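Local coordinates for acetoin utilization protein (Exiguobacterium sibiricum, PDB 2Q04) that probably transfers an acetyl group from acetyl-CoA to an acceptor that is not yet identified, in a role linked to acetoin utilization, at residues 10-21 against 106-116; 27-35 against 47-55. All blocks are in the same frame, centred on the assembly; numbering follows the deposited sequence.

Contact 1 (10-21 against 106-116); sequences RTLETSLGPVEI and RFRGQQIGKKL
Leu16 sets CD1 over one face of the Phe107 ring, 3.7 Å from the centroid and 12° off the normal, a CH-pi contact. At the ring edge Thr14 OG1 lies near the plane, 4.1 Å from CE1; Arg106 NH2 lies in plane at the other side of the rim, by CE2, while Val19 CG2 approaches obliquely. In this GNAT fold the contact lays the hairpin of strands 8-12 and 19-23 against the loop leading into helix 112-121; as in relatives, that loop probably belongs to the acetyl-CoA pyrophosphate site. Gly109 suits the third position of the type II turn Phe107-Gln110, because at its positive phi a CB would collide with Arg108 O. Further along, apolar branches fill the seam: Leu12 CD2 meets Ile112 CG1 at 3.9 Å, and Ile21 CG2 meets Leu116 CD1 at 3.8 Å. The aliphatic stem of Lys115 packs on both Leu12 methyls and on Ile21, whose CD1 is 3.2 Å from Lys115 CB, and carries its charge outward past Arg10. Bent at CG (chi2 -60°), Gln110 folds its amide against the backbone of Thr14 and Ser15. Cut back to an alanine, this position would probably leave a gap beside Thr14 and Ser15 without its polar neighbour. In the hairpin's turn Thr14 OG1 accepts from Leu16 N at 2.9 Å, an ST turn. A water donates to Glu13 O at 2.6 Å and Gln110 O at 2.7 Å.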
loop_
_atom_site.group_PDB
_atom_site.type_symbol
_atom_site.label_atom_id
_atom_site.label_comp_id
_atom_site.label_asym_id
_atom_site.label_seq_id
_atom_site.Cartn_x
_atom_site.Cartn_y
_atom_site.Cartn_z
ATOM N N ARG A 10 -6.903 10.871 -11.976
ATOM C CA ARG A 10 -8.177 11.497 -11.631
ATOM C C ARG A 10 -7.891 12.729 -10.769
ATOM O O ARG A 10 -6.904 12.762 -10.024
ATOM C CB ARG A 10 -9.077 10.525 -10.857
ATOM C CG ARG A 10 -9.489 9.264 -11.630
ATOM C CD ARG A 10 -10.473 9.564 -12.725
ATOM N NE ARG A 10 -11.055 8.338 -13.287
ATOM C CZ ARG A 10 -10.471 7.571 -14.221
ATOM N NH1 ARG A 10 -9.270 7.881 -14.700
ATOM N NH2 ARG A 10 -11.091 6.480 -14.671
ATOM N N THR A 11 -8.722 13.753 -10.906
ATOM C CA THR A 11 -8.621 14.931 -10.066
ATOM C C THR A 11 -9.622 14.828 -8.932
ATOM O O THR A 11 -10.810 14.683 -9.159
ATOM C CB THR A 11 -8.889 16.207 -10.855
ATOM O OG1 THR A 11 -7.877 16.372 -11.855
ATOM C CG2 THR A 11 -8.889 17.430 -9.927
ATOM N N LEU A 12 -9.122 14.853 -7.707
ATOM C CA LEU A 12 -9.965 14.783 -6.534
ATOM C C LEU A 12 -10.098 16.168 -5.955
ATOM O O LEU A 12 -9.104 16.862 -5.757
ATOM C CB LEU A 12 -9.354 13.832 -5.486
ATOM C CG LEU A 12 -10.174 13.628 -4.204
ATOM C CD1 LEU A 12 -11.555 13.094 -4.532
ATOM C CD2 LEU A 12 -9.463 12.702 -3.240
ATOM N N GLU A 13 -11.329 16.602 -5.748
ATOM C CA GLU A 13 -11.575 17.873 -5.113
ATOM C C GLU A 13 -11.538 17.689 -3.623
ATOM O O GLU A 13 -11.877 16.613 -3.114
ATOM C CB GLU A 13 -12.921 18.444 -5.553
ATOM C CG GLU A 13 -12.914 18.997 -7.000
ATOM C CD GLU A 13 -14.276 19.447 -7.456
ATOM O OE1 GLU A 13 -15.270 18.778 -7.099
ATOM O OE2 GLU A 13 -14.363 20.464 -8.185
ATOM N N THR A 14 -11.025 18.697 -2.921
ATOM C CA THR A 14 -10.940 18.665 -1.458
ATOM C C THR A 14 -11.193 20.063 -0.906
ATOM O O THR A 14 -11.394 21.016 -1.670
ATOM C CB THR A 14 -9.524 18.179 -0.961
ATOM O OG1 THR A 14 -8.589 19.250 -1.041
ATOM C CG2 THR A 14 -9.020 17.009 -1.785
ATOM N N SER A 15 -11.155 20.189 0.415
ATOM C CA SER A 15 -11.295 21.487 1.075
ATOM C C SER A 15 -10.045 22.345 0.840
ATOM O O SER A 15 -10.070 23.552 1.028
ATOM C CB SER A 15 -11.524 21.290 2.573
ATOM O OG SER A 15 -10.585 20.377 3.114
ATOM N N LEU A 16 -8.948 21.690 0.470
ATOM C CA LEU A 16 -7.706 22.375 0.119
ATOM C C LEU A 16 -7.422 22.212 -1.381
ATOM O O LEU A 16 -6.498 22.819 -1.915
ATOM C CB LEU A 16 -6.543 21.764 0.914
ATOM C CG LEU A 16 -6.784 21.573 2.414
ATOM C CD1 LEU A 16 -5.626 20.856 3.036
ATOM C CD2 LEU A 16 -7.016 22.916 3.099
ATOM N N GLY A 17 -8.268 21.418 -2.051
ATOM C CA GLY A 17 -7.968 20.869 -3.376
ATOM C C GLY A 17 -8.019 21.874 -4.468
ATOM O O GLY A 17 -8.129 23.053 -4.206
ATOM N N PRO A 18 -8.000 21.406 -5.728
ATOM C CA PRO A 18 -8.044 19.987 -6.116
ATOM C C PRO A 18 -6.698 19.273 -6.023
ATOM O O PRO A 18 -5.649 19.903 -6.098
ATOM C CB PRO A 18 -8.518 20.039 -7.585
ATOM C CG PRO A 18 -8.556 21.540 -7.961
ATOM C CD PRO A 18 -7.870 22.285 -6.893
ATOM N N VAL A 19 -6.751 17.954 -5.941
ATOM C CA VAL A 19 -5.548 17.130 -5.809
ATOM C C VAL A 19 -5.481 16.144 -6.963
ATOM O O VAL A 19 -6.460 15.471 -7.266
ATOM C CB VAL A 19 -5.548 16.325 -4.444
ATOM C CG1 VAL A 19 -4.282 15.504 -4.308
ATOM C CG2 VAL A 19 -5.705 17.273 -3.256
ATOM N N GLU A 20 -4.328 16.069 -7.613
ATOM C CA GLU A 20 -4.156 15.163 -8.732
ATOM C C GLU A 20 -3.705 13.808 -8.236
ATOM O O GLU A 20 -2.660 13.678 -7.561
ATOM C CB GLU A 20 -3.156 15.724 -9.743
ATOM C CG GLU A 20 -3.423 17.173 -10.138
ATOM C CD GLU A 20 -4.889 17.440 -10.471
ATOM O OE1 GLU A 20 -5.506 16.612 -11.174
ATOM O OE2 GLU A 20 -5.419 18.482 -10.027
ATOM N N ILE A 21 -4.514 12.800 -8.528
ATOM C CA ILE A 21 -4.237 11.443 -8.115
ATOM C C ILE A 21 -3.901 10.624 -9.336
ATOM O O ILE A 21 -4.752 10.381 -10.182
ATOM C CB ILE A 21 -5.427 10.852 -7.378
ATOM C CG1 ILE A 21 -5.683 11.676 -6.108
ATOM C CG2 ILE A 21 -5.164 9.379 -7.020
ATOM C CD1 ILE A 21 -6.835 11.256 -5.352
ATOM N N ARG A 106 -3.041 17.197 7.376
ATOM C CA ARG A 106 -4.004 18.264 7.053
ATOM C C ARG A 106 -4.972 17.862 5.926
ATOM O O ARG A 106 -6.009 18.506 5.734
ATOM C CB ARG A 106 -3.274 19.567 6.685
ATOM C CG ARG A 106 -2.573 19.545 5.336
ATOM C CD ARG A 106 -1.986 20.929 5.004
ATOM N NE ARG A 106 -1.455 20.998 3.638
ATOM C CZ ARG A 106 -0.277 20.498 3.259
ATOM N NH1 ARG A 106 0.499 19.856 4.138
ATOM N NH2 ARG A 106 0.118 20.614 1.989
ATOM N N PHE A 107 -4.623 16.801 5.186
ATOM C CA PHE A 107 -5.482 16.282 4.103
ATOM C C PHE A 107 -6.345 15.087 4.552
ATOM O O PHE A 107 -7.078 14.499 3.747
ATOM C CB PHE A 107 -4.629 15.878 2.896
ATOM C CG PHE A 107 -4.241 17.023 2.030
ATOM C CD1 PHE A 107 -5.108 17.495 1.052
ATOM C CD2 PHE A 107 -3.023 17.651 2.195
ATOM C CE1 PHE A 107 -4.755 18.567 0.250
ATOM C CE2 PHE A 107 -2.667 18.726 1.392
ATOM C CZ PHE A 107 -3.536 19.183 0.424
ATOM N N ARG A 108 -6.272 14.745 5.831
ATOM C CA ARG A 108 -7.042 13.633 6.357
ATOM C C ARG A 108 -8.523 13.961 6.314
ATOM O O ARG A 108 -8.914 15.112 6.498
ATOM C CB ARG A 108 -6.616 13.319 7.795
ATOM N N GLY A 109 -9.342 12.949 6.024
ATOM C CA GLY A 109 -10.806 13.118 5.975
ATOM C C GLY A 109 -11.334 13.562 4.608
ATOM O O GLY A 109 -12.542 13.743 4.433
ATOM N N GLN A 110 -10.425 13.726 3.637
ATOM C CA GLN A 110 -10.802 14.154 2.289
ATOM C C GLN A 110 -10.850 12.959 1.318
ATOM O O GLN A 110 -10.937 13.139 0.099
ATOM C CB GLN A 110 -9.824 15.204 1.779
ATOM C CG GLN A 110 -9.763 16.461 2.636
ATOM C CD GLN A 110 -11.111 17.187 2.732
ATOM O OE1 GLN A 110 -11.499 17.652 3.799
ATOM N NE2 GLN A 110 -11.828 17.266 1.614
ATOM N N GLN A 111 -10.786 11.745 1.875
ATOM C CA GLN A 111 -10.925 10.504 1.093
ATOM C C GLN A 111 -9.844 10.342 0.017
ATOM O O GLN A 111 -10.082 9.740 -1.039
ATOM C CB GLN A 111 -12.327 10.415 0.476
ATOM C CG GLN A 111 -13.448 10.532 1.512
ATOM C CD GLN A 111 -14.759 9.955 1.028
ATOM O OE1 GLN A 111 -15.239 10.292 -0.058
ATOM N NE2 GLN A 111 -15.357 9.101 1.835
ATOM N N ILE A 112 -8.649 10.809 0.320
ATOM C CA ILE A 112 -7.536 10.685 -0.598
ATOM C C ILE A 112 -7.052 9.249 -0.677
ATOM O O ILE A 112 -6.746 8.753 -1.763
ATOM C CB ILE A 112 -6.377 11.612 -0.199
ATOM C CG1 ILE A 112 -6.765 13.071 -0.510
ATOM C CG2 ILE A 112 -5.079 11.213 -0.942
ATOM C CD1 ILE A 112 -5.765 14.080 -0.077
ATOM N N GLY A 113 -6.987 8.575 0.480
ATOM C CA GLY A 113 -6.585 7.169 0.531
ATOM C C GLY A 113 -7.442 6.314 -0.372
ATOM O O GLY A 113 -6.930 5.541 -1.172
ATOM N N LYS A 114 -8.763 6.474 -0.246
ATOM C CA LYS A 114 -9.724 5.758 -1.090
ATOM C C LYS A 114 -9.390 5.923 -2.571
ATOM O O LYS A 114 -9.312 4.939 -3.307
ATOM C CB LYS A 114 -11.165 6.265 -0.825
ATOM C CG LYS A 114 -11.780 5.789 0.501
ATOM N N LYS A 115 -9.192 7.170 -3.003
ATOM C CA LYS A 115 -8.905 7.463 -4.418
ATOM C C LYS A 115 -7.547 6.990 -4.827
ATOM O O LYS A 115 -7.343 6.576 -5.953
ATOM C CB LYS A 115 -9.020 8.956 -4.697
ATOM C CG LYS A 115 -10.373 9.386 -5.155
ATOM C CD LYS A 115 -10.614 9.020 -6.619
ATOM C CE LYS A 115 -11.943 9.565 -7.107
ATOM N NZ LYS A 115 -12.120 9.378 -8.562
ATOM N N LEU A 116 -6.590 7.163 -3.950
ATOM C CA LEU A 116 -5.259 6.665 -4.181
ATOM C C LEU A 116 -5.346 5.181 -4.557
ATOM O O LEU A 116 -4.714 4.738 -5.519
ATOM C CB LEU A 116 -4.423 6.838 -2.914
ATOM C CG LEU A 116 -3.046 7.486 -3.009
ATOM C CD1 LEU A 116 -3.004 8.576 -3.983
ATOM C CD2 LEU A 116 -2.650 8.003 -1.627
HETATM O O HOH W 1 -12.587 14.724 -1.418
#

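Contact 2 (27-35 against 47-55); sequences SQILATYKL and EQHEALVEI
With chi1 at -175°, His49 points its ring away from its own backbone N, which swings the imidazole off the helix and carries NE2 to Leu30 O. Ser27 keeps OG beside its N, with chi1 -58°, and there the hydroxyl donates to Val53 O over 3.0 Å, in the last turn of helix 45-56. These two bonds tie the short helix 27-30 and the turn after it to helix 45-56; these are the helices between strands 19-23 and 62-68, probably the α1-α2 pair of the GNAT fold. NE2 donates to Leu30 O over 2.8 Å, somewhat bent at 143°; the oxygen lies by the ring edge, moderately tilted from its plane. Tyr33 N reaches the same oxygen at 3.2 Å from the opposite face of its carbonyl plane, closing the type I turn Leu30-Tyr33. Between the polar ends the packing is apolar. Beta-branched Val53 fits the gap between the helices: its CG2 stands 4.0 Å from Leu30 CB and also sits over the rim of one imidazole face. Leu35, on the short strand, brings CD1 to 3.7 Å from His49 CB and CD2 to 3.7 Å from Leu52 CD1, while Leu52 and Leu35 also touch strand 71-79. Each cross-segment bond thus ties a side chain of one segment to the backbone of the other, and the double grip on Leu30 O holds both the turn and the histidine in place.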
loop_
_atom_site.group_PDB
_atom_site.type_symbol
_atom_site.label_atom_id
_atom_site.label_comp_id
_atom_site.label_asym_id
_atom_site.label_seq_id
_atom_site.Cartn_x
_atom_site.Cartn_y
_atom_site.Cartn_z
ATOM N N SER A 27 10.325 7.023 -12.119
ATOM C CA SER A 27 11.368 7.509 -11.219
ATOM C C SER A 27 11.832 8.902 -11.624
ATOM O O SER A 27 11.960 9.795 -10.777
ATOM C CB SER A 27 12.565 6.553 -11.238
ATOM O OG SER A 27 12.180 5.256 -10.869
ATOM N N GLN A 28 12.092 9.079 -12.924
ATOM C CA GLN A 28 12.581 10.349 -13.451
ATOM C C GLN A 28 11.676 11.497 -13.037
ATOM O O GLN A 28 12.153 12.531 -12.576
ATOM C CB GLN A 28 12.683 10.292 -14.981
ATOM N N ILE A 29 10.359 11.296 -13.176
ATOM C CA ILE A 29 9.388 12.340 -12.851
ATOM C C ILE A 29 9.233 12.516 -11.325
ATOM O O ILE A 29 9.132 13.637 -10.837
ATOM C CB ILE A 29 7.981 12.062 -13.511
ATOM C CG1 ILE A 29 7.967 12.521 -14.993
ATOM C CG2 ILE A 29 6.886 12.805 -12.768
ATOM C CD1 ILE A 29 8.580 11.540 -15.969
ATOM N N LEU A 30 9.221 11.405 -10.585
ATOM C CA LEU A 30 9.110 11.457 -9.101
ATOM C C LEU A 30 10.213 12.283 -8.463
ATOM O O LEU A 30 9.991 12.941 -7.447
ATOM C CB LEU A 30 9.145 10.056 -8.500
ATOM C CG LEU A 30 7.816 9.327 -8.367
ATOM C CD1 LEU A 30 8.033 7.987 -7.675
ATOM C CD2 LEU A 30 6.793 10.178 -7.594
ATOM N N ALA A 31 11.416 12.208 -9.035
ATOM C CA ALA A 31 12.579 12.909 -8.488
ATOM C C ALA A 31 12.433 14.425 -8.570
ATOM O O ALA A 31 13.068 15.155 -7.811
ATOM C CB ALA A 31 13.840 12.468 -9.209
ATOM N N THR A 32 11.601 14.896 -9.502
ATOM C CA THR A 32 11.396 16.342 -9.701
ATOM C C THR A 32 10.367 16.925 -8.708
ATOM O O THR A 32 10.322 18.137 -8.494
ATOM C CB THR A 32 10.931 16.649 -11.134
ATOM O OG1 THR A 32 9.655 16.044 -11.369
ATOM C CG2 THR A 32 11.942 16.126 -12.155
ATOM N N TYR A 33 9.542 16.058 -8.117
ATOM C CA TYR A 33 8.558 16.499 -7.136
ATOM C C TYR A 33 9.203 16.666 -5.761
ATOM O O TYR A 33 10.397 16.424 -5.590
ATOM C CB TYR A 33 7.388 15.505 -7.050
ATOM C CG TYR A 33 6.628 15.308 -8.350
ATOM C CD1 TYR A 33 6.264 16.390 -9.142
ATOM C CD2 TYR A 33 6.211 14.044 -8.742
ATOM C CE1 TYR A 33 5.558 16.209 -10.328
ATOM C CE2 TYR A 33 5.487 13.853 -9.912
ATOM C CZ TYR A 33 5.164 14.937 -10.701
ATOM O OH TYR A 33 4.451 14.747 -11.862
ATOM N N LYS A 34 8.406 17.105 -4.791
ATOM C CA LYS A 34 8.881 17.323 -3.433
ATOM C C LYS A 34 7.897 16.731 -2.424
ATOM O O LYS A 34 6.753 17.150 -2.355
ATOM C CB LYS A 34 9.042 18.824 -3.172
ATOM C CG LYS A 34 9.537 19.168 -1.768
ATOM C CD LYS A 34 9.851 20.655 -1.632
ATOM C CE LYS A 34 10.499 20.971 -0.284
ATOM N NZ LYS A 34 10.936 22.398 -0.183
ATOM N N LEU A 35 8.348 15.755 -1.648
ATOM C CA LEU A 35 7.503 15.172 -0.607
ATOM C C LEU A 35 7.107 16.224 0.424
ATOM O O LEU A 35 7.958 16.968 0.934
ATOM C CB LEU A 35 8.219 14.017 0.103
ATOM C CG LEU A 35 8.008 12.607 -0.451
ATOM C CD1 LEU A 35 8.644 11.584 0.489
ATOM C CD2 LEU A 35 6.534 12.300 -0.638
ATOM N N GLU A 47 14.647 11.172 2.950
ATOM C CA GLU A 47 14.960 9.747 2.855
ATOM C C GLU A 47 13.795 8.960 2.249
ATOM O O GLU A 47 14.006 8.027 1.483
ATOM C CB GLU A 47 15.308 9.169 4.247
ATOM C CG GLU A 47 16.673 9.627 4.816
ATOM C CD GLU A 47 16.687 11.104 5.238
ATOM O OE1 GLU A 47 15.595 11.704 5.356
ATOM O OE2 GLU A 47 17.795 11.657 5.450
ATOM N N GLN A 48 12.567 9.338 2.615
ATOM C CA GLN A 48 11.362 8.645 2.125
ATOM C C GLN A 48 11.123 8.930 0.637
ATOM O O GLN A 48 10.587 8.088 -0.078
ATOM C CB GLN A 48 10.121 9.063 2.947
ATOM C CG GLN A 48 8.838 8.202 2.668
ATOM C CD GLN A 48 8.980 6.735 3.131
ATOM O OE1 GLN A 48 9.941 6.375 3.810
ATOM N NE2 GLN A 48 8.013 5.900 2.760
ATOM N N HIS A 49 11.504 10.130 0.187
ATOM C CA HIS A 49 11.389 10.508 -1.233
ATOM C C HIS A 49 12.306 9.621 -2.072
ATOM O O HIS A 49 11.887 9.046 -3.080
ATOM C CB HIS A 49 11.766 11.998 -1.417
ATOM C CG HIS A 49 11.570 12.511 -2.814
ATOM N ND1 HIS A 49 12.590 13.085 -3.547
ATOM C CD2 HIS A 49 10.468 12.556 -3.603
ATOM C CE1 HIS A 49 12.123 13.460 -4.726
ATOM N NE2 HIS A 49 10.840 13.147 -4.786
ATOM N N GLU A 50 13.551 9.494 -1.624
ATOM C CA GLU A 50 14.529 8.618 -2.262
ATOM C C GLU A 50 14.029 7.158 -2.299
ATOM O O GLU A 50 14.339 6.416 -3.223
ATOM C CB GLU A 50 15.860 8.709 -1.508
ATOM C CG GLU A 50 16.912 7.714 -1.930
ATOM C CD GLU A 50 18.233 7.924 -1.183
ATOM O OE1 GLU A 50 18.945 8.909 -1.501
ATOM O OE2 GLU A 50 18.549 7.109 -0.273
ATOM N N ALA A 51 13.251 6.770 -1.292
ATOM C CA ALA A 51 12.675 5.427 -1.234
ATOM C C ALA A 51 11.569 5.236 -2.281
ATOM O O ALA A 51 11.419 4.157 -2.838
ATOM C CB ALA A 51 12.128 5.145 0.164
ATOM N N LEU A 52 10.768 6.275 -2.504
ATOM C CA LEU A 52 9.681 6.206 -3.495
ATOM C C LEU A 52 10.254 6.146 -4.898
ATOM O O LEU A 52 9.780 5.378 -5.742
ATOM C CB LEU A 52 8.751 7.425 -3.368
ATOM C CG LEU A 52 8.036 7.610 -2.017
ATOM C CD1 LEU A 52 7.218 8.906 -2.023
ATOM C CD2 LEU A 52 7.149 6.405 -1.677
ATOM N N VAL A 53 11.274 6.962 -5.146
ATOM C CA VAL A 53 11.942 6.984 -6.431
ATOM C C VAL A 53 12.524 5.606 -6.750
ATOM O O VAL A 53 12.361 5.096 -7.860
ATOM C CB VAL A 53 13.082 8.041 -6.454
ATOM C CG1 VAL A 53 13.935 7.881 -7.694
ATOM C CG2 VAL A 53 12.502 9.462 -6.380
ATOM N N GLU A 54 13.181 5.001 -5.761
ATOM C CA GLU A 54 13.795 3.687 -5.928
ATOM C C GLU A 54 12.774 2.625 -6.233
ATOM O O GLU A 54 13.001 1.773 -7.069
ATOM C CB GLU A 54 14.568 3.304 -4.684
ATOM C CG GLU A 54 15.932 3.955 -4.590
ATOM C CD GLU A 54 16.640 3.632 -3.305
ATOM O OE1 GLU A 54 16.009 3.018 -2.411
ATOM O OE2 GLU A 54 17.833 3.992 -3.181
ATOM N N ILE A 55 11.662 2.653 -5.523
ATOM C CA ILE A 55 10.591 1.709 -5.767
ATOM C C ILE A 55 10.074 1.843 -7.204
ATOM O O ILE A 55 9.912 0.846 -7.904
ATOM C CB ILE A 55 9.422 1.914 -4.777
ATOM C CG1 ILE A 55 9.826 1.440 -3.369
ATOM C CG2 ILE A 55 8.182 1.158 -5.249
ATOM C CD1 ILE A 55 8.821 1.827 -2.265
#

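Each contact joins strands of the one mixed sheet to a helix packed on it, on opposite faces. Side chains of contact 1 meet Ala66, Gln68 and Ile73, whereas those of contact 2 meet Ile63, Ile65 and Ile72. Strand 19-23 of contact 1 runs on in the chain to helix 27-30 of contact 2, yet the centres of the two contacts are 20 Å apart. Contact 1 covers more surface, 649 against 453 Å², and relies on apolar packing, a ring face and a bridging water; of its fourteen touching residues five are buried and five exposed. Contact 2, with four buried and one exposed of nine, adds direct side-chain-to-backbone bonds to its leucine and valine packing.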